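Local coordinates for ankyrin repeat and SOCS box protein 11 (PDB 4UUC) that serves as the substrate-recognition component of a cullin-5-RING E3 ubiquitin ligase, marking targets such as BIK for proteasomal degradation, seen here as its ankyrin repeat domain, at residues I128-A142 with L154-D168. Residues are numbered along the deposited sequence; the frame is centred on the assembly and turned at random.
Sequences IDHEVPQLGTPLYVA and LLELGASVDHGQWLD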
loop_
_atom_site.group_PDB
_atom_site.type_symbol
_atom_site.label_atom_id
_atom_site.label_comp_id
_atom_site.label_asym_id
_atom_site.label_seq_id
_atom_site.Cartn_x
_atom_site.Cartn_y
_atom_site.Cartn_z
ATOM N N ILE A 128 7.305 5.708 7.797
ATOM C CA ILE A 128 6.834 6.460 6.642
ATOM C C ILE A 128 7.830 6.377 5.478
ATOM O O ILE A 128 7.443 6.521 4.316
ATOM C CB ILE A 128 6.572 7.939 7.010
ATOM C CG1 ILE A 128 5.749 8.623 5.913
ATOM C CG2 ILE A 128 7.882 8.672 7.277
ATOM C CD1 ILE A 128 5.155 9.956 6.338
ATOM N N ASP A 129 9.100 6.128 5.797
ATOM C CA ASP A 129 10.151 6.012 4.786
ATOM C C ASP A 129 10.588 4.564 4.565
ATOM O O ASP A 129 11.727 4.314 4.176
ATOM C CB ASP A 129 11.375 6.848 5.181
ATOM C CG ASP A 129 11.078 8.332 5.261
ATOM O OD1 ASP A 129 10.396 8.864 4.357
ATOM O OD2 ASP A 129 11.528 8.969 6.236
ATOM N N HIS A 130 9.693 3.613 4.812
ATOM C CA HIS A 130 10.032 2.201 4.667
ATOM C C HIS A 130 10.312 1.839 3.211
ATOM O O HIS A 130 9.388 1.761 2.404
ATOM C CB HIS A 130 8.905 1.316 5.205
ATOM C CG HIS A 130 9.209 -0.149 5.145
ATOM N ND1 HIS A 130 8.225 -1.116 5.149
ATOM C CD2 HIS A 130 10.389 -0.813 5.082
ATOM C CE1 HIS A 130 8.786 -2.311 5.092
ATOM N NE2 HIS A 130 10.097 -2.156 5.050
ATOM N N GLU A 131 11.581 1.610 2.878
ATOM C CA GLU A 131 11.934 1.224 1.513
ATOM C C GLU A 131 11.960 -0.289 1.358
ATOM O O GLU A 131 12.896 -0.946 1.805
ATOM C CB GLU A 131 13.291 1.796 1.093
ATOM C CG GLU A 131 13.649 1.438 -0.361
ATOM C CD GLU A 131 14.967 2.026 -0.843
ATOM O OE1 GLU A 131 15.578 2.833 -0.113
ATOM O OE2 GLU A 131 15.389 1.675 -1.966
ATOM N N VAL A 132 10.933 -0.834 0.717
ATOM C CA VAL A 132 10.931 -2.243 0.344
ATOM C C VAL A 132 11.845 -2.409 -0.867
ATOM O O VAL A 132 11.705 -1.681 -1.850
ATOM C CB VAL A 132 9.507 -2.749 0.028
ATOM C CG1 VAL A 132 9.547 -4.139 -0.598
ATOM C CG2 VAL A 132 8.675 -2.765 1.294
ATOM N N PRO A 133 12.803 -3.348 -0.797
ATOM C CA PRO A 133 13.723 -3.514 -1.929
ATOM C C PRO A 133 13.005 -3.661 -3.266
ATOM O O PRO A 133 12.062 -4.444 -3.379
ATOM C CB PRO A 133 14.487 -4.794 -1.571
ATOM C CG PRO A 133 14.480 -4.818 -0.082
ATOM C CD PRO A 133 13.139 -4.256 0.317
ATOM N N GLN A 134 13.435 -2.862 -4.239
ATOM C CA GLN A 134 12.912 -2.869 -5.608
ATOM C C GLN A 134 11.500 -2.275 -5.763
ATOM O O GLN A 134 11.071 -2.007 -6.885
ATOM C CB GLN A 134 12.946 -4.291 -6.175
ATOM C CG GLN A 134 14.323 -4.941 -6.077
ATOM C CD GLN A 134 15.407 -4.084 -6.710
ATOM O OE1 GLN A 134 15.270 -3.637 -7.848
ATOM N NE2 GLN A 134 16.478 -3.831 -5.966
ATOM N N LEU A 135 10.794 -2.050 -4.655
ATOM C CA LEU A 135 9.496 -1.370 -4.688
ATOM C C LEU A 135 9.639 0.110 -4.369
ATOM O O LEU A 135 8.944 0.957 -4.933
ATOM C CB LEU A 135 8.521 -1.995 -3.689
ATOM C CG LEU A 135 7.507 -3.022 -4.185
ATOM C CD1 LEU A 135 6.619 -3.449 -3.022
ATOM C CD2 LEU A 135 6.661 -2.488 -5.331
ATOM N N GLY A 136 10.528 0.410 -3.431
ATOM C CA GLY A 136 10.754 1.777 -3.006
ATOM C C GLY A 136 9.994 2.128 -1.747
ATOM O O GLY A 136 9.420 1.267 -1.081
ATOM N N THR A 137 10.013 3.414 -1.418
ATOM C CA THR A 137 9.292 3.954 -0.281
ATOM C C THR A 137 7.821 4.162 -0.629
ATOM O O THR A 137 7.448 4.124 -1.805
ATOM C CB THR A 137 9.875 5.299 0.142
ATOM O OG1 THR A 137 9.803 6.184 -0.979
ATOM C CG2 THR A 137 11.331 5.159 0.593
ATOM N N PRO A 138 6.977 4.404 0.386
ATOM C CA PRO A 138 5.582 4.733 0.090
ATOM C C PRO A 138 5.445 5.948 -0.833
ATOM O O PRO A 138 4.594 5.945 -1.722
ATOM C CB PRO A 138 4.990 5.011 1.475
ATOM C CG PRO A 138 5.823 4.179 2.401
ATOM C CD PRO A 138 7.206 4.239 1.835
ATOM N N LEU A 139 6.275 6.967 -0.635
ATOM C CA LEU A 139 6.214 8.148 -1.489
ATOM C C LEU A 139 6.555 7.788 -2.934
ATOM O O LEU A 139 5.922 8.275 -3.870
ATOM C CB LEU A 139 7.162 9.238 -0.980
ATOM C CG LEU A 139 7.196 10.519 -1.814
ATOM C CD1 LEU A 139 5.826 11.186 -1.871
ATOM C CD2 LEU A 139 8.241 11.472 -1.243
ATOM N N TYR A 140 7.555 6.934 -3.110
ATOM C CA TYR A 140 7.964 6.497 -4.440
ATOM C C TYR A 140 6.832 5.760 -5.162
ATOM O O TYR A 140 6.591 5.984 -6.349
ATOM C CB TYR A 140 9.195 5.598 -4.333
ATOM C CG TYR A 140 9.768 5.178 -5.660
ATOM C CD1 TYR A 140 10.668 5.986 -6.340
ATOM C CD2 TYR A 140 9.421 3.962 -6.229
ATOM C CE1 TYR A 140 11.199 5.597 -7.556
ATOM C CE2 TYR A 140 9.943 3.566 -7.438
ATOM C CZ TYR A 140 10.828 4.381 -8.100
ATOM O OH TYR A 140 11.335 3.970 -9.309
ATOM N N VAL A 141 6.149 4.877 -4.440
ATOM C CA VAL A 141 5.011 4.153 -4.988
ATOM C C VAL A 141 3.900 5.133 -5.367
ATOM O O VAL A 141 3.323 5.031 -6.448
ATOM C CB VAL A 141 4.477 3.105 -3.984
ATOM C CG1 VAL A 141 3.197 2.448 -4.501
ATOM C CG2 VAL A 141 5.546 2.049 -3.709
ATOM N N ALA A 142 3.608 6.074 -4.472
ATOM C CA ALA A 142 2.584 7.086 -4.722
ATOM C C ALA A 142 2.864 7.852 -6.015
ATOM O O ALA A 142 1.950 8.125 -6.798
ATOM C CB ALA A 142 2.496 8.053 -3.540
ATOM N N LEU A 154 1.673 12.242 2.445
ATOM C CA LEU A 154 2.975 11.712 2.843
ATOM C C LEU A 154 3.998 12.828 3.064
ATOM O O LEU A 154 4.747 12.808 4.038
ATOM C CB LEU A 154 3.490 10.725 1.793
ATOM C CG LEU A 154 2.808 9.354 1.812
ATOM C CD1 LEU A 154 3.088 8.588 0.523
ATOM C CD2 LEU A 154 3.268 8.541 3.019
ATOM N N LEU A 155 4.023 13.800 2.159
ATOM C CA LEU A 155 4.935 14.934 2.281
ATOM C C LEU A 155 4.614 15.753 3.530
ATOM O O LEU A 155 5.513 16.156 4.267
ATOM C CB LEU A 155 4.862 15.812 1.029
ATOM C CG LEU A 155 5.444 15.193 -0.245
ATOM C CD1 LEU A 155 5.046 15.999 -1.473
ATOM C CD2 LEU A 155 6.962 15.074 -0.147
ATOM N N GLU A 156 3.328 15.992 3.763
ATOM C CA GLU A 156 2.882 16.744 4.932
ATOM C C GLU A 156 3.247 16.045 6.239
ATOM O O GLU A 156 3.513 16.702 7.245
ATOM C CB GLU A 156 1.372 16.968 4.872
ATOM C CG GLU A 156 0.952 17.956 3.808
ATOM C CD GLU A 156 -0.548 18.013 3.614
ATOM O OE1 GLU A 156 -1.270 17.189 4.216
ATOM O OE2 GLU A 156 -1.005 18.889 2.852
ATOM N N LEU A 157 3.263 14.716 6.220
ATOM C CA LEU A 157 3.601 13.932 7.405
ATOM C C LEU A 157 5.113 13.787 7.594
ATOM O O LEU A 157 5.566 13.201 8.578
ATOM C CB LEU A 157 2.948 12.547 7.322
ATOM C CG LEU A 157 1.425 12.516 7.480
ATOM C CD1 LEU A 157 0.883 11.122 7.177
ATOM C CD2 LEU A 157 1.012 12.948 8.881
ATOM N N GLY A 158 5.888 14.307 6.646
ATOM C CA GLY A 158 7.332 14.382 6.787
ATOM C C GLY A 158 8.124 13.315 6.054
ATOM O O GLY A 158 9.280 13.055 6.391
ATOM N N ALA A 159 7.513 12.695 5.051
ATOM C CA ALA A 159 8.211 11.715 4.227
ATOM C C ALA A 159 9.434 12.340 3.556
ATOM O O ALA A 159 9.362 13.461 3.053
ATOM C CB ALA A 159 7.268 11.142 3.178
ATOM N N SER A 160 10.554 11.623 3.561
ATOM C CA SER A 160 11.776 12.108 2.925
ATOM C C SER A 160 11.570 12.245 1.421
ATOM O O SER A 160 11.380 11.252 0.716
ATOM C CB SER A 160 12.946 11.168 3.215
ATOM O OG SER A 160 14.139 11.650 2.623
ATOM N N VAL A 161 11.621 13.482 0.934
ATOM C CA VAL A 161 11.247 13.783 -0.443
ATOM C C VAL A 161 12.109 13.073 -1.489
ATOM O O VAL A 161 11.608 12.723 -2.557
ATOM C CB VAL A 161 11.287 15.315 -0.699
ATOM C CG1 VAL A 161 12.712 15.851 -0.626
ATOM C CG2 VAL A 161 10.649 15.654 -2.039
ATOM N N ASP A 162 13.385 12.844 -1.186
ATOM C CA ASP A 162 14.307 12.260 -2.159
ATOM C C ASP A 162 14.503 10.749 -1.978
ATOM O O ASP A 162 15.218 10.119 -2.754
ATOM C CB ASP A 162 15.670 12.957 -2.090
ATOM C CG ASP A 162 15.642 14.371 -2.657
ATOM O OD1 ASP A 162 14.978 14.596 -3.697
ATOM O OD2 ASP A 162 16.292 15.259 -2.064
ATOM N N HIS A 163 13.864 10.168 -0.968
ATOM C CA HIS A 163 14.010 8.739 -0.693
ATOM C C HIS A 163 13.032 7.923 -1.538
ATOM O O HIS A 163 11.818 7.999 -1.338
ATOM C CB HIS A 163 13.787 8.470 0.795
ATOM C CG HIS A 163 14.228 7.110 1.241
ATOM N ND1 HIS A 163 14.287 6.747 2.570
ATOM C CD2 HIS A 163 14.624 6.022 0.538
ATOM C CE1 HIS A 163 14.700 5.496 2.666
ATOM N NE2 HIS A 163 14.914 5.033 1.447
ATOM N N GLY A 164 13.563 7.149 -2.481
ATOM C CA GLY A 164 12.734 6.400 -3.407
ATOM C C GLY A 164 13.079 4.926 -3.505
ATOM O O GLY A 164 12.875 4.171 -2.555
ATOM N N GLN A 165 13.570 4.523 -4.675
ATOM C CA GLN A 165 14.018 3.155 -4.926
ATOM C C GLN A 165 15.509 3.206 -5.252
ATOM O O GLN A 165 15.900 3.417 -6.402
ATOM C CB GLN A 165 13.218 2.516 -6.066
ATOM C CG GLN A 165 13.361 1.003 -6.168
ATOM C CD GLN A 165 14.693 0.573 -6.751
ATOM O OE1 GLN A 165 15.571 0.087 -6.036
ATOM N NE2 GLN A 165 14.850 0.751 -8.058
ATOM N N TRP A 166 16.318 3.017 -4.212
ATOM C CA TRP A 166 17.760 3.267 -4.232
ATOM C C TRP A 166 18.041 4.642 -4.863
ATOM O O TRP A 166 17.743 5.658 -4.241
ATOM C CB TRP A 166 18.526 2.141 -4.943
ATOM C CG TRP A 166 20.024 2.257 -4.712
ATOM C CD1 TRP A 166 20.649 2.483 -3.520
ATOM C CD2 TRP A 166 21.065 2.186 -5.699
ATOM N NE1 TRP A 166 22.008 2.552 -3.698
ATOM C CE2 TRP A 166 22.291 2.372 -5.026
ATOM C CE3 TRP A 166 21.079 1.980 -7.083
ATOM C CZ2 TRP A 166 23.515 2.359 -5.688
ATOM C CZ3 TRP A 166 22.298 1.968 -7.738
ATOM C CH2 TRP A 166 23.498 2.159 -7.041
ATOM N N LEU A 167 18.599 4.693 -6.072
ATOM C CA LEU A 167 18.972 5.980 -6.675
ATOM C C LEU A 167 17.841 6.639 -7.474
ATOM O O LEU A 167 17.970 7.790 -7.902
ATOM C CB LEU A 167 20.188 5.812 -7.587
ATOM C CG LEU A 167 21.556 5.625 -6.918
ATOM C CD1 LEU A 167 22.631 5.565 -7.987
ATOM C CD2 LEU A 167 21.871 6.713 -5.905
ATOM N N ASP A 168 16.748 5.915 -7.686
ATOM C CA ASP A 168 15.582 6.468 -8.370
ATOM C C ASP A 168 14.721 7.201 -7.338
ATOM O O ASP A 168 14.078 6.576 -6.494
ATOM C CB ASP A 168 14.789 5.358 -9.069
ATOM C CG ASP A 168 14.140 5.819 -10.368
ATOM O OD1 ASP A 168 14.835 6.413 -11.218
ATOM O OD2 ASP A 168 12.933 5.569 -10.548
HETATM O O HOH W 1 10.309 8.724 1.438
HETATM O O HOH W 2 10.946 11.258 7.132
HETATM O O HOH W 3 15.291 -0.691 -3.643
HETATM O O HOH W 4 12.521 1.497 -9.766
#
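Q165 lays its CB methylene over one face of the Y140 ring, 3.8 Å from the centroid, a CH-pi contact with the amide plane nearly perpendicular to the ring, while D168 OD2 lies at the ring edge and takes a 2.6 Å hydrogen bond from Y140 OH on its anti lone pair. The H163 imidazole is held likewise, with T137 CG2 over one face, 3.5 Å from the centroid, and E131 OE1 in the ring plane, 2.8 Å from NE2. E131 reaches across because its CG stands anti to the backbone N (chi1 -178°) and the chain runs on extended; its other oxygen, OE2, accepts from W166 N, so the carboxylate bridges ring and backbone. T137 OG1 donates to H163 O at 2.7 Å and accepts from Y140 N, capping helix 138-144. D129 OD1 takes S160 N at 2.9 Å in a nearly straight bond (163°). At the helix end, I128 CD1 packs on L157 CB at 3.5 Å, and L154 CD1 lies against P138, L139 and A142, packing helix 148-156 on helix 138-144 as the antiparallel pair of one ankyrin repeat; the flanking loops pack side by side. R176 forms a salt bridge with D168 OD2, giving that oxygen a second partner. With an alanine in place of Y140, D168 would probably lose its hydroxyl mate and Q165 CB the ring face beneath it. Two carboxylates, E131 and D129, thus tie down backbone N-H groups of the neighbouring loop, and the E131 bond probably steadies a proton on H163 NE2 and fixes the turn of its ring.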